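Ribokinase (PDB 1VM7) probably phosphorylates D-ribose at O-5, using ATP and a divalent cation, most likely magnesium, as a homodimeric sugar kinase of the PfkB family. Local coordinates at residues His33-Gly38 with Phe107-Lys112; Phe71-Gly76 with Gly123-Leu128; Leu128-Ile133 with Pro151-Leu156; Pro244-Lys249 with Ala284-Val289; Phe264-Ser269 with Val278-Ala283. All coordinates share one frame; numbering follows the deposited sequence.

Interaction 1 of 5, residues His33-Gly38 with Phe107-Lys112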
# COMPACT_ATOMS: atom_id res chain seq x y z
N HIS A 33 4.33 -15.65 2.98
CA HIS A 33 5.74 -15.67 2.66
C HIS A 33 6.00 -14.39 1.90
O HIS A 33 5.05 -13.74 1.40
CB HIS A 33 6.08 -16.93 1.82
CG HIS A 33 5.20 -17.09 0.62
ND1 HIS A 33 4.03 -17.82 0.64
CD2 HIS A 33 5.29 -16.56 -0.63
CE1 HIS A 33 3.45 -17.75 -0.55
NE2 HIS A 33 4.20 -16.99 -1.33
N PHE A 34 7.26 -13.98 1.85
CA PHE A 34 7.58 -12.80 1.07
C PHE A 34 7.22 -13.08 -0.38
O PHE A 34 7.64 -14.08 -0.96
CB PHE A 34 9.06 -12.42 1.22
CG PHE A 34 9.38 -11.72 2.52
CD1 PHE A 34 8.81 -10.50 2.82
CD2 PHE A 34 10.27 -12.29 3.43
CE1 PHE A 34 9.09 -9.86 4.01
CE2 PHE A 34 10.57 -11.65 4.61
CZ PHE A 34 9.97 -10.42 4.90
N THR A 35 6.48 -12.15 -0.97
CA THR A 35 6.10 -12.27 -2.36
C THR A 35 7.34 -12.28 -3.27
O THR A 35 8.22 -11.43 -3.17
CB THR A 35 5.11 -11.18 -2.80
OG1 THR A 35 4.11 -11.01 -1.79
CG2 THR A 35 4.42 -11.53 -4.14
N LYS A 36 7.42 -13.30 -4.12
CA LYS A 36 8.52 -13.45 -5.02
C LYS A 36 8.32 -12.59 -6.28
O LYS A 36 7.19 -12.25 -6.63
CB LYS A 36 8.62 -14.93 -5.43
CG LYS A 36 8.80 -15.91 -4.27
CD LYS A 36 8.85 -17.35 -4.74
CE LYS A 36 7.45 -17.83 -5.11
NZ LYS A 36 6.39 -17.72 -4.01
N PRO A 37 9.41 -12.21 -6.98
CA PRO A 37 9.24 -11.57 -8.28
C PRO A 37 8.32 -12.40 -9.20
O PRO A 37 8.46 -13.62 -9.29
CB PRO A 37 10.66 -11.53 -8.83
CG PRO A 37 11.50 -11.38 -7.52
CD PRO A 37 10.84 -12.35 -6.62
N GLY A 38 7.35 -11.75 -9.83
CA GLY A 38 6.43 -12.45 -10.74
C GLY A 38 5.25 -13.11 -10.04
O GLY A 38 4.34 -13.62 -10.68
N PHE A 107 4.76 0.96 2.87
CA PHE A 107 4.12 -0.32 2.57
C PHE A 107 4.98 -1.42 3.14
O PHE A 107 6.09 -1.68 2.64
CB PHE A 107 4.00 -0.50 1.07
CG PHE A 107 3.20 0.57 0.42
CD1 PHE A 107 3.80 1.74 -0.02
CD2 PHE A 107 1.83 0.42 0.26
CE1 PHE A 107 3.05 2.72 -0.63
CE2 PHE A 107 1.09 1.42 -0.38
CZ PHE A 107 1.70 2.56 -0.81
N ILE A 108 4.46 -2.06 4.18
CA ILE A 108 5.24 -2.95 5.02
C ILE A 108 4.71 -4.36 4.79
O ILE A 108 3.57 -4.67 5.15
CB ILE A 108 5.14 -2.58 6.52
CG1 ILE A 108 5.54 -1.12 6.77
CG2 ILE A 108 6.00 -3.57 7.38
CD1 ILE A 108 5.07 -0.55 8.10
N GLU A 109 5.52 -5.20 4.18
CA GLU A 109 5.13 -6.60 3.94
C GLU A 109 5.73 -7.43 5.03
O GLU A 109 6.93 -7.41 5.19
CB GLU A 109 5.61 -7.06 2.55
CG GLU A 109 5.28 -8.50 2.19
CD GLU A 109 5.67 -8.89 0.75
OE1 GLU A 109 6.20 -8.04 -0.02
OE2 GLU A 109 5.42 -10.05 0.38
N VAL A 110 4.89 -8.12 5.82
CA VAL A 110 5.30 -8.94 6.94
C VAL A 110 4.91 -10.40 6.71
O VAL A 110 3.73 -10.70 6.52
CB VAL A 110 4.62 -8.50 8.30
CG1 VAL A 110 5.38 -9.07 9.44
CG2 VAL A 110 4.61 -7.03 8.46
N ASP A 111 5.88 -11.30 6.72
CA ASP A 111 5.57 -12.72 6.51
C ASP A 111 5.14 -13.41 7.81
O ASP A 111 4.98 -12.76 8.84
CB ASP A 111 6.68 -13.46 5.72
CG ASP A 111 7.92 -13.82 6.56
OD1 ASP A 111 7.96 -13.53 7.76
OD2 ASP A 111 8.85 -14.43 5.98
N LYS A 112 4.90 -14.71 7.76
CA LYS A 112 4.36 -15.41 8.95
C LYS A 112 5.36 -15.51 10.12
O LYS A 112 4.98 -15.84 11.26
CB LYS A 112 3.90 -16.82 8.58
CG LYS A 112 4.98 -17.74 8.03
CD LYS A 112 4.46 -19.18 7.83
CE LYS A 112 5.55 -20.11 7.27
NZ LYS A 112 5.36 -21.57 7.64
O HOH W 1 8.85 -15.54 3.49
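The backbone of the irregular segment H33-G38 comes nearest to strand 105-110 just past its end, with H33 CA 4.9 Å from D111 CA, and then runs beside the E109 side chain. The strand belongs to the small four-stranded sheet that forms the lid of ribokinase-family kinases, and the loop links two of its strands, 24-30 and 40-51. E109 stretches out straight, CG trans to the main-chain nitrogen (chi1 179°), and its carboxylate arrives at T35, where OE2 accepts both T35 N at 2.7 Å and T35 OG1, also at 2.7 Å. The N-H...O bond from T35 is nearly straight, 171°, and the two donors come from opposite faces of the carboxylate plane. OE1 is left for a salt bridge to R117. Were E109 an alanine, T35 N would probably lose its carboxylate acceptor, T35 OG1 one of its partners, and R117 its charged mate. The F34 ring meets polar groups: E109 O lies near its plane at the CE1 edge, and the D111 carboxylate, its OD1 hydrogen-bonded to T113 OG1, lies over one face, the two planes 33° apart. Packing of F34 on P37 of the second subunit brings this edge of the lid into the dimer interface. One water joins the segments, accepting from F34 N at 2.8 Å and donating to D111 OD2 at 2.7 Å.

Interaction 2 of 5, residues Phe71-Gly76 with Gly123-Leu128; sequences FVTCIG and GANAEL
The amide of N125 is the flat group that crosses this contact: its OD1 accepts a bond of 2.7 Å from a water that in turn takes C74 N at 3.0 Å, while ND2 turns to S23 O. The other flat group, the F71 ring, has T73 CB over one face, offset toward the rim, within its own strand. C74 is the centre of the packing. Its SG, anti to the carbonyl carbon (chi1 -85°), lies against L128 CB at 3.7 Å, and A124 CB packs beside C74 CB, 4.3 Å away. L128 CD2 continues the apolar row to T73 CA, and CD1 to V72 CG1. The 3-10 turn 124-127, closed by E127 N to A124 O at 2.9 Å, sets A124 and L128 on the side that meets the strand. N125 lies about 5 Å from N24 and 6 Å from E149, side chain to side chain, both predicted to bind the sugar, so the water link is next to the probable substrate pocket. Strand 69-75 runs in the large sheet of this Rossmann-like fold between the parallel strands 17-20 and 93-98, with I75 packed on helix 79-90.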
# COMPACT_ATOMS: atom_id res chain seq x y z
N PHE A 71 2.87 21.15 15.58
CA PHE A 71 3.48 20.12 14.78
C PHE A 71 3.40 20.58 13.36
O PHE A 71 2.32 20.53 12.75
CB PHE A 71 2.75 18.80 14.98
CG PHE A 71 3.25 17.67 14.11
CD1 PHE A 71 4.60 17.57 13.71
CD2 PHE A 71 2.37 16.65 13.74
CE1 PHE A 71 5.06 16.54 12.95
CE2 PHE A 71 2.83 15.57 12.95
CZ PHE A 71 4.19 15.53 12.56
N VAL A 72 4.52 21.11 12.85
CA VAL A 72 4.60 21.51 11.45
C VAL A 72 4.93 20.26 10.67
O VAL A 72 5.95 19.58 10.92
CB VAL A 72 5.60 22.66 11.19
CG1 VAL A 72 5.58 23.07 9.71
CG2 VAL A 72 5.20 23.85 12.03
N THR A 73 4.03 19.93 9.75
CA THR A 73 4.14 18.69 8.99
C THR A 73 3.38 18.86 7.69
O THR A 73 2.44 19.63 7.61
CB THR A 73 3.62 17.43 9.76
OG1 THR A 73 3.87 16.25 8.99
CG2 THR A 73 2.13 17.50 10.01
N CYS A 74 3.82 18.17 6.65
CA CYS A 74 3.13 18.19 5.39
C CYS A 74 2.37 16.91 5.17
O CYS A 74 2.94 15.82 5.24
CB CYS A 74 4.11 18.41 4.24
SG CYS A 74 4.44 20.15 3.96
N ILE A 75 1.08 17.04 4.88
CA ILE A 75 0.25 15.90 4.56
C ILE A 75 -0.48 16.23 3.28
O ILE A 75 -0.37 17.32 2.79
CB ILE A 75 -0.72 15.54 5.69
CG1 ILE A 75 -1.66 16.72 6.01
CG2 ILE A 75 0.09 15.14 6.94
CD1 ILE A 75 -2.45 16.54 7.21
N GLY A 76 -1.20 15.26 2.74
CA GLY A 76 -1.84 15.42 1.44
C GLY A 76 -3.25 15.97 1.57
O GLY A 76 -3.61 16.59 2.58
N GLY A 123 6.16 11.21 -0.33
CA GLY A 123 5.00 11.98 -0.68
C GLY A 123 5.09 13.37 -0.11
O GLY A 123 6.13 14.05 -0.24
N ALA A 124 4.01 13.77 0.56
CA ALA A 124 3.85 15.10 1.13
C ALA A 124 5.02 15.51 2.02
O ALA A 124 5.36 16.68 2.08
CB ALA A 124 2.53 15.17 1.90
N ASN A 125 5.66 14.56 2.70
CA ASN A 125 6.80 14.89 3.56
C ASN A 125 7.94 15.60 2.82
O ASN A 125 8.61 16.44 3.37
CB ASN A 125 7.33 13.65 4.29
CG ASN A 125 6.33 13.09 5.28
OD1 ASN A 125 5.91 13.76 6.21
ND2 ASN A 125 5.94 11.86 5.06
N ALA A 126 8.10 15.27 1.54
CA ALA A 126 9.14 15.85 0.71
C ALA A 126 8.85 17.30 0.33
O ALA A 126 9.71 18.00 -0.18
CB ALA A 126 9.33 14.98 -0.55
N GLU A 127 7.62 17.75 0.58
CA GLU A 127 7.23 19.09 0.26
C GLU A 127 7.45 20.06 1.39
O GLU A 127 7.23 21.25 1.22
CB GLU A 127 5.77 19.09 -0.15
CG GLU A 127 5.48 18.24 -1.36
CD GLU A 127 6.26 18.67 -2.61
OE1 GLU A 127 6.03 19.79 -3.15
OE2 GLU A 127 7.08 17.85 -3.07
N LEU A 128 7.90 19.57 2.54
CA LEU A 128 8.10 20.40 3.70
C LEU A 128 9.46 21.07 3.59
O LEU A 128 10.46 20.63 4.17
CB LEU A 128 7.98 19.57 4.96
CG LEU A 128 8.14 20.32 6.29
CD1 LEU A 128 7.63 21.79 6.25
CD2 LEU A 128 7.48 19.53 7.40
O HOH W 2 6.20 16.35 6.79

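Interaction 3 of 5, residues Leu128-Ile133 with Pro151-Leu156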
# COMPACT_ATOMS: atom_id res chain seq x y z
N LEU A 128 7.90 19.57 2.54
CA LEU A 128 8.10 20.40 3.70
C LEU A 128 9.46 21.07 3.59
O LEU A 128 10.46 20.63 4.17
CB LEU A 128 7.98 19.57 4.96
CG LEU A 128 8.14 20.32 6.29
CD1 LEU A 128 7.63 21.79 6.25
CD2 LEU A 128 7.48 19.53 7.40
N LYS A 129 9.43 22.17 2.84
CA LYS A 129 10.61 22.96 2.52
C LYS A 129 10.63 24.23 3.36
O LYS A 129 9.62 24.61 4.00
CB LYS A 129 10.60 23.31 1.03
CG LYS A 129 10.76 22.08 0.10
CD LYS A 129 10.18 22.36 -1.29
CE LYS A 129 10.10 21.11 -2.15
NZ LYS A 129 11.45 20.55 -2.35
N LYS A 130 11.78 24.88 3.33
CA LYS A 130 12.05 25.99 4.24
C LYS A 130 11.09 27.15 4.00
O LYS A 130 10.72 27.83 4.95
CB LYS A 130 13.55 26.35 4.21
CG LYS A 130 14.10 26.83 2.87
CD LYS A 130 15.62 26.67 2.80
CE LYS A 130 16.23 27.70 1.88
NZ LYS A 130 15.51 27.80 0.57
N GLU A 131 10.61 27.28 2.76
CA GLU A 131 9.64 28.30 2.36
C GLU A 131 8.25 28.13 2.97
O GLU A 131 7.46 29.07 2.96
CB GLU A 131 9.56 28.29 0.84
CG GLU A 131 10.86 28.76 0.17
CD GLU A 131 11.89 27.66 0.02
OE1 GLU A 131 11.52 26.47 0.19
OE2 GLU A 131 13.06 27.99 -0.28
N LEU A 132 7.94 26.95 3.47
CA LEU A 132 6.64 26.68 4.09
C LEU A 132 6.63 26.93 5.61
O LEU A 132 5.57 26.95 6.21
CB LEU A 132 6.26 25.21 3.85
CG LEU A 132 5.98 24.80 2.41
CD1 LEU A 132 5.32 23.43 2.42
CD2 LEU A 132 5.07 25.80 1.73
N ILE A 133 7.79 27.12 6.21
CA ILE A 133 7.89 27.31 7.65
C ILE A 133 7.42 28.71 8.02
O ILE A 133 7.97 29.71 7.56
CB ILE A 133 9.36 27.15 8.19
CG1 ILE A 133 9.97 25.77 7.85
CG2 ILE A 133 9.40 27.38 9.70
CD1 ILE A 133 9.14 24.59 8.34
N PRO A 151 12.95 17.00 4.16
CA PRO A 151 14.17 17.45 3.50
C PRO A 151 15.14 18.03 4.51
O PRO A 151 14.72 18.81 5.37
CB PRO A 151 13.65 18.54 2.55
CG PRO A 151 12.29 18.13 2.25
CD PRO A 151 11.77 17.65 3.56
N PHE A 152 16.40 17.63 4.44
CA PHE A 152 17.33 18.00 5.48
C PHE A 152 17.45 19.52 5.57
O PHE A 152 17.57 20.09 6.65
CB PHE A 152 18.70 17.39 5.23
CG PHE A 152 19.64 17.68 6.33
CD1 PHE A 152 19.42 17.11 7.58
CD2 PHE A 152 20.67 18.60 6.17
CE1 PHE A 152 20.26 17.39 8.64
CE2 PHE A 152 21.51 18.90 7.23
CZ PHE A 152 21.31 18.29 8.47
N GLU A 153 17.39 20.18 4.43
CA GLU A 153 17.53 21.64 4.39
C GLU A 153 16.53 22.34 5.29
O GLU A 153 16.80 23.45 5.79
CB GLU A 153 17.33 22.20 2.97
CG GLU A 153 15.89 22.01 2.43
CD GLU A 153 15.46 23.10 1.47
OE1 GLU A 153 16.33 23.57 0.71
OE2 GLU A 153 14.26 23.49 1.50
N THR A 154 15.36 21.72 5.46
CA THR A 154 14.33 22.30 6.29
C THR A 154 14.68 22.07 7.74
O THR A 154 14.69 23.00 8.54
CB THR A 154 12.95 21.72 5.98
OG1 THR A 154 12.58 22.09 4.66
CG2 THR A 154 11.89 22.26 6.95
N THR A 155 15.00 20.83 8.06
CA THR A 155 15.46 20.47 9.38
C THR A 155 16.62 21.38 9.77
O THR A 155 16.61 21.99 10.82
CB THR A 155 15.89 18.99 9.42
OG1 THR A 155 14.75 18.18 9.20
CG2 THR A 155 16.53 18.60 10.76
N LEU A 156 17.61 21.48 8.89
CA LEU A 156 18.78 22.27 9.17
C LEU A 156 18.42 23.75 9.42
O LEU A 156 18.91 24.38 10.36
CB LEU A 156 19.77 22.15 8.02
CG LEU A 156 21.00 23.04 8.07
CD1 LEU A 156 21.75 22.88 9.40
CD2 LEU A 156 21.89 22.70 6.88
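T154 fits tightly against the L128-K129 backbone, whereas E153 and the two lysines form a looser, more exposed margin. On the tight side, T154 OG1 donates to L128 O at 2.6 Å, tilted 17° from the carbonyl plane. The same oxygen also touches the P151 ring, with CD 3.3 Å away, so proline and threonine both close on one carbonyl. T154 OG1 lies anti to the carbonyl carbon (chi1 -66°), and the same rotation turns CG2 to I133 CD1 at 3.9 Å, giving the threonine a polar and an apolar branch in use. P151 is the N-cap residue of helix 152-161, and E153 and T154 lie in its first turn, which places the loop against the start of one of the helices flanking the large sheet of the PfkB fold. A valine in place of T154 would keep much of the bulk but would probably leave L128 O without its donor and weaken the loop's hold on the helix. On the outer side, E153 reaches across K130 at about a right angle. K130 N gives its OE2 only a weak bond of 3.4 Å, although nearly straight at 166°. The charged end of K130 is paired with its neighbour: NZ forms a salt bridge with E131 OE2 at 2.6 Å, on the syn side but well out of the carboxylate plane, whereas E153 OE1 stays 4.3 Å from K130 NZ, too far for a salt bridge.

Interaction 4 of 5, residues Pro244-Lys249 with Ala284-Val289; sequences PTFKVK and AAAISV
The C-terminal part of helix 274-288 lies beside the potassium site predicted for this kinase, and the loop after strand 239-243 runs across it. V248 makes the closest approach: CG2 rests 3.4 Å from A286 O, and 3.7 Å from V289 CG2, where the two valines meet at about a right angle. In V248 this methyl sits between the backbone N and the carbonyl carbon while CG1 is anti to the carbonyl carbon (chi1 -73°), an arrangement that puts CG2 against both the helix oxygen and the second valine. Two residues earlier in the loop, F246 CB packs on A286 CB at 4.2 Å, and the same methyl lies near the plane of the F246 ring, at its edge. A286 is therefore touched by both F246 and V248. The F246 ring goes on to meet that of F307, and V248 also packs on F307, which ties the loop to helix 301-309. S288, predicted to contribute to the potassium site, sits in the helical turn, and V289 is about 6 Å from D252, another predicted ligand, measured between side chains. V289 also pairs through its backbone with V251 and D252. Apart from V248 CG2 lying against A286 O, the contact between the two segments is made by aliphatic groups, and its hold comes from shape and apolar burial rather than from directional bonding.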
# COMPACT_ATOMS: atom_id res chain seq x y z
N PRO A 244 20.09 3.57 33.86
CA PRO A 244 19.42 2.32 33.53
C PRO A 244 17.93 2.52 33.25
O PRO A 244 17.32 3.51 33.68
CB PRO A 244 19.64 1.43 34.77
CG PRO A 244 20.73 2.09 35.55
CD PRO A 244 20.69 3.56 35.20
N THR A 245 17.35 1.58 32.52
CA THR A 245 15.95 1.65 32.19
C THR A 245 15.21 0.74 33.12
O THR A 245 15.80 0.08 33.99
CB THR A 245 15.66 1.27 30.68
N PHE A 246 13.90 0.73 32.96
CA PHE A 246 13.03 0.01 33.84
C PHE A 246 12.81 -1.35 33.24
O PHE A 246 12.56 -1.46 32.03
CB PHE A 246 11.80 0.87 34.03
CG PHE A 246 12.12 2.22 34.64
CD1 PHE A 246 12.80 2.30 35.85
CD2 PHE A 246 11.78 3.39 34.01
CE1 PHE A 246 13.11 3.55 36.42
CE2 PHE A 246 12.08 4.63 34.56
CZ PHE A 246 12.73 4.71 35.76
N LYS A 247 12.97 -2.39 34.05
CA LYS A 247 12.82 -3.76 33.58
C LYS A 247 11.32 -3.96 33.39
O LYS A 247 10.56 -4.02 34.36
CB LYS A 247 13.42 -4.76 34.58
N VAL A 248 10.91 -4.01 32.12
CA VAL A 248 9.55 -4.30 31.72
C VAL A 248 9.59 -5.50 30.76
O VAL A 248 10.64 -5.78 30.16
CB VAL A 248 8.88 -3.05 31.06
CG1 VAL A 248 8.57 -2.01 32.11
CG2 VAL A 248 9.77 -2.44 29.99
N LYS A 249 8.48 -6.21 30.63
CA LYS A 249 8.38 -7.22 29.59
C LYS A 249 8.04 -6.54 28.28
O LYS A 249 6.87 -6.22 28.03
CB LYS A 249 7.31 -8.25 29.96
CG LYS A 249 7.52 -9.60 29.32
CD LYS A 249 8.66 -10.38 30.00
CE LYS A 249 8.17 -11.15 31.22
NZ LYS A 249 7.73 -10.27 32.33
N ALA A 284 8.31 6.69 30.21
CA ALA A 284 7.33 6.74 29.12
C ALA A 284 7.64 5.75 28.00
O ALA A 284 6.75 5.04 27.54
CB ALA A 284 7.25 8.15 28.56
N ALA A 285 8.91 5.73 27.57
CA ALA A 285 9.38 4.75 26.60
C ALA A 285 9.13 3.35 27.10
O ALA A 285 8.65 2.50 26.36
CB ALA A 285 10.84 4.93 26.33
N ALA A 286 9.48 3.10 28.36
CA ALA A 286 9.41 1.78 28.94
C ALA A 286 7.98 1.23 28.96
O ALA A 286 7.76 0.02 28.88
CB ALA A 286 9.94 1.83 30.38
N ILE A 287 7.01 2.11 29.15
CA ILE A 287 5.61 1.70 29.13
C ILE A 287 5.21 1.40 27.68
O ILE A 287 4.50 0.43 27.42
CB ILE A 287 4.62 2.77 29.68
CG1 ILE A 287 4.90 3.11 31.14
CG2 ILE A 287 3.16 2.31 29.52
CD1 ILE A 287 4.19 4.36 31.63
N SER A 288 5.67 2.24 26.76
CA SER A 288 5.35 2.03 25.35
C SER A 288 5.81 0.65 24.83
O SER A 288 5.07 0.01 24.11
CB SER A 288 5.89 3.17 24.51
OG SER A 288 7.29 3.09 24.42
N VAL A 289 7.00 0.18 25.22
CA VAL A 289 7.54 -1.07 24.65
C VAL A 289 6.75 -2.29 25.12
O VAL A 289 6.86 -3.39 24.59
CB VAL A 289 9.01 -1.23 24.94
CG1 VAL A 289 9.76 -0.09 24.29
CG2 VAL A 289 9.28 -1.34 26.44

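Interaction 5 of 5, residues Phe264-Ser269 with Val278-Ala283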
# COMPACT_ATOMS: atom_id res chain seq x y z
N PHE A 264 10.68 13.25 27.00
CA PHE A 264 11.84 14.06 27.40
C PHE A 264 11.55 15.55 27.27
O PHE A 264 11.81 16.32 28.18
CB PHE A 264 13.05 13.68 26.55
CG PHE A 264 14.28 14.43 26.89
CD1 PHE A 264 14.99 14.12 28.04
CD2 PHE A 264 14.73 15.46 26.09
CE1 PHE A 264 16.11 14.82 28.38
CE2 PHE A 264 15.89 16.15 26.42
CZ PHE A 264 16.55 15.84 27.56
N ALA A 265 11.00 15.94 26.12
CA ALA A 265 10.72 17.34 25.81
C ALA A 265 9.62 17.92 26.72
O ALA A 265 9.73 19.06 27.14
CB ALA A 265 10.36 17.45 24.36
N VAL A 266 8.57 17.13 26.98
CA VAL A 266 7.51 17.49 27.95
C VAL A 266 8.08 17.82 29.31
O VAL A 266 7.67 18.80 29.92
CB VAL A 266 6.46 16.33 28.10
CG1 VAL A 266 5.55 16.52 29.34
CG2 VAL A 266 5.59 16.23 26.85
N ALA A 267 9.00 16.99 29.78
CA ALA A 267 9.68 17.20 31.04
C ALA A 267 10.46 18.53 31.08
O ALA A 267 10.25 19.36 31.97
CB ALA A 267 10.58 16.05 31.32
N LEU A 268 11.30 18.77 30.08
CA LEU A 268 11.97 20.05 29.97
C LEU A 268 10.96 21.21 30.00
O LEU A 268 11.18 22.20 30.68
CB LEU A 268 12.80 20.12 28.69
CG LEU A 268 13.95 19.11 28.48
CD1 LEU A 268 14.71 19.41 27.20
CD2 LEU A 268 14.90 19.12 29.68
N SER A 269 9.86 21.06 29.25
CA SER A 269 8.85 22.10 29.17
C SER A 269 8.30 22.43 30.54
O SER A 269 8.01 23.57 30.80
CB SER A 269 7.71 21.68 28.23
OG SER A 269 6.88 20.68 28.80
N VAL A 278 15.33 12.90 31.40
CA VAL A 278 15.73 11.56 30.91
C VAL A 278 14.98 10.48 31.67
O VAL A 278 14.48 9.53 31.08
CB VAL A 278 17.26 11.22 31.05
CG1 VAL A 278 17.50 9.71 30.84
CG2 VAL A 278 18.09 11.98 30.04
N ILE A 279 14.90 10.61 32.98
CA ILE A 279 14.19 9.61 33.77
C ILE A 279 12.74 9.52 33.29
O ILE A 279 12.19 8.44 33.06
CB ILE A 279 14.16 9.93 35.26
CG1 ILE A 279 15.58 10.03 35.82
CG2 ILE A 279 13.33 8.87 35.99
CD1 ILE A 279 16.15 8.73 36.34
N PHE A 280 12.13 10.70 33.14
CA PHE A 280 10.73 10.79 32.78
C PHE A 280 10.46 10.15 31.43
O PHE A 280 9.54 9.37 31.29
CB PHE A 280 10.28 12.25 32.79
CG PHE A 280 8.82 12.42 32.48
CD1 PHE A 280 7.85 12.25 33.46
CD2 PHE A 280 8.41 12.74 31.20
CE1 PHE A 280 6.50 12.40 33.19
CE2 PHE A 280 7.05 12.91 30.91
CZ PHE A 280 6.10 12.72 31.92
N GLY A 281 11.30 10.49 30.45
CA GLY A 281 11.22 9.91 29.12
C GLY A 281 11.49 8.42 29.10
O GLY A 281 10.89 7.68 28.33
N THR A 282 12.44 8.00 29.91
CA THR A 282 12.74 6.59 30.08
C THR A 282 11.49 5.83 30.55
O THR A 282 11.20 4.74 30.09
CB THR A 282 13.92 6.42 31.07
OG1 THR A 282 15.15 6.69 30.38
CG2 THR A 282 13.97 5.03 31.64
N ALA A 283 10.77 6.41 31.49
CA ALA A 283 9.58 5.78 32.03
C ALA A 283 8.50 5.63 30.98
O ALA A 283 7.86 4.59 30.87
CB ALA A 283 9.05 6.60 33.20
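F264 points its ring edge at the start of the facing segment: CD1 lies 3.6 Å from V278 N, near the ring plane, and CE1 3.8 Å from V278 CG2. A trans first torsion (chi1 -179°) swings the ring out to V278 although its CB bond heads away, and L268 CG of its own helix lies over one face, offset toward the rim. The backbones come closest beside it, F264 CA 4.5 Å from G281 CA. G281 has no side chain, and a CB there would press on F264 N. Helices 256-269 and 274-288 form a helical hairpin, its segments 142° apart in direction and 8.0 Å apart at their axes, packed on one side of the large sheet of the ribokinase-type fold. On the other side of G281, F280 meets the first helix: A267 CB is 4.0 Å from CD2, and V266 CG1 4.2 Å from CE2, both oblique to the ring. F280 also packs on R301 and V304 of helix 301-309, while F264 meets Y186 edge-to-face. Within the second helix V278 O accepts from T282 OG1 at 3.0 Å, the hydroxyl lying above the carbonyl plane. T282 N bonds the same oxygen from the opposite face.

The five contacts fall into three regions. Interactions 2 and 3 share L128 and touch, their centres 10 Å apart: L132 CD1 lies 3.7 Å from C74 SG, so one loop joins strand 69-75 to helix 152-161 near the predicted sugar site. Interactions 4 and 5 both use helix 274-288, with centres 13 Å apart; F246 CE2 reaches T282 CG2 at 3.5 Å. The V289 side chain of interaction 4 is about 6 Å from that of D252 of the predicted potassium site, and V278 of interaction 5 about 8 Å from G231 of the predicted ATP site. Interaction 1 stands apart in the lid, the E109 side chain about 12 Å from that of D26, predicted to bind the sugar.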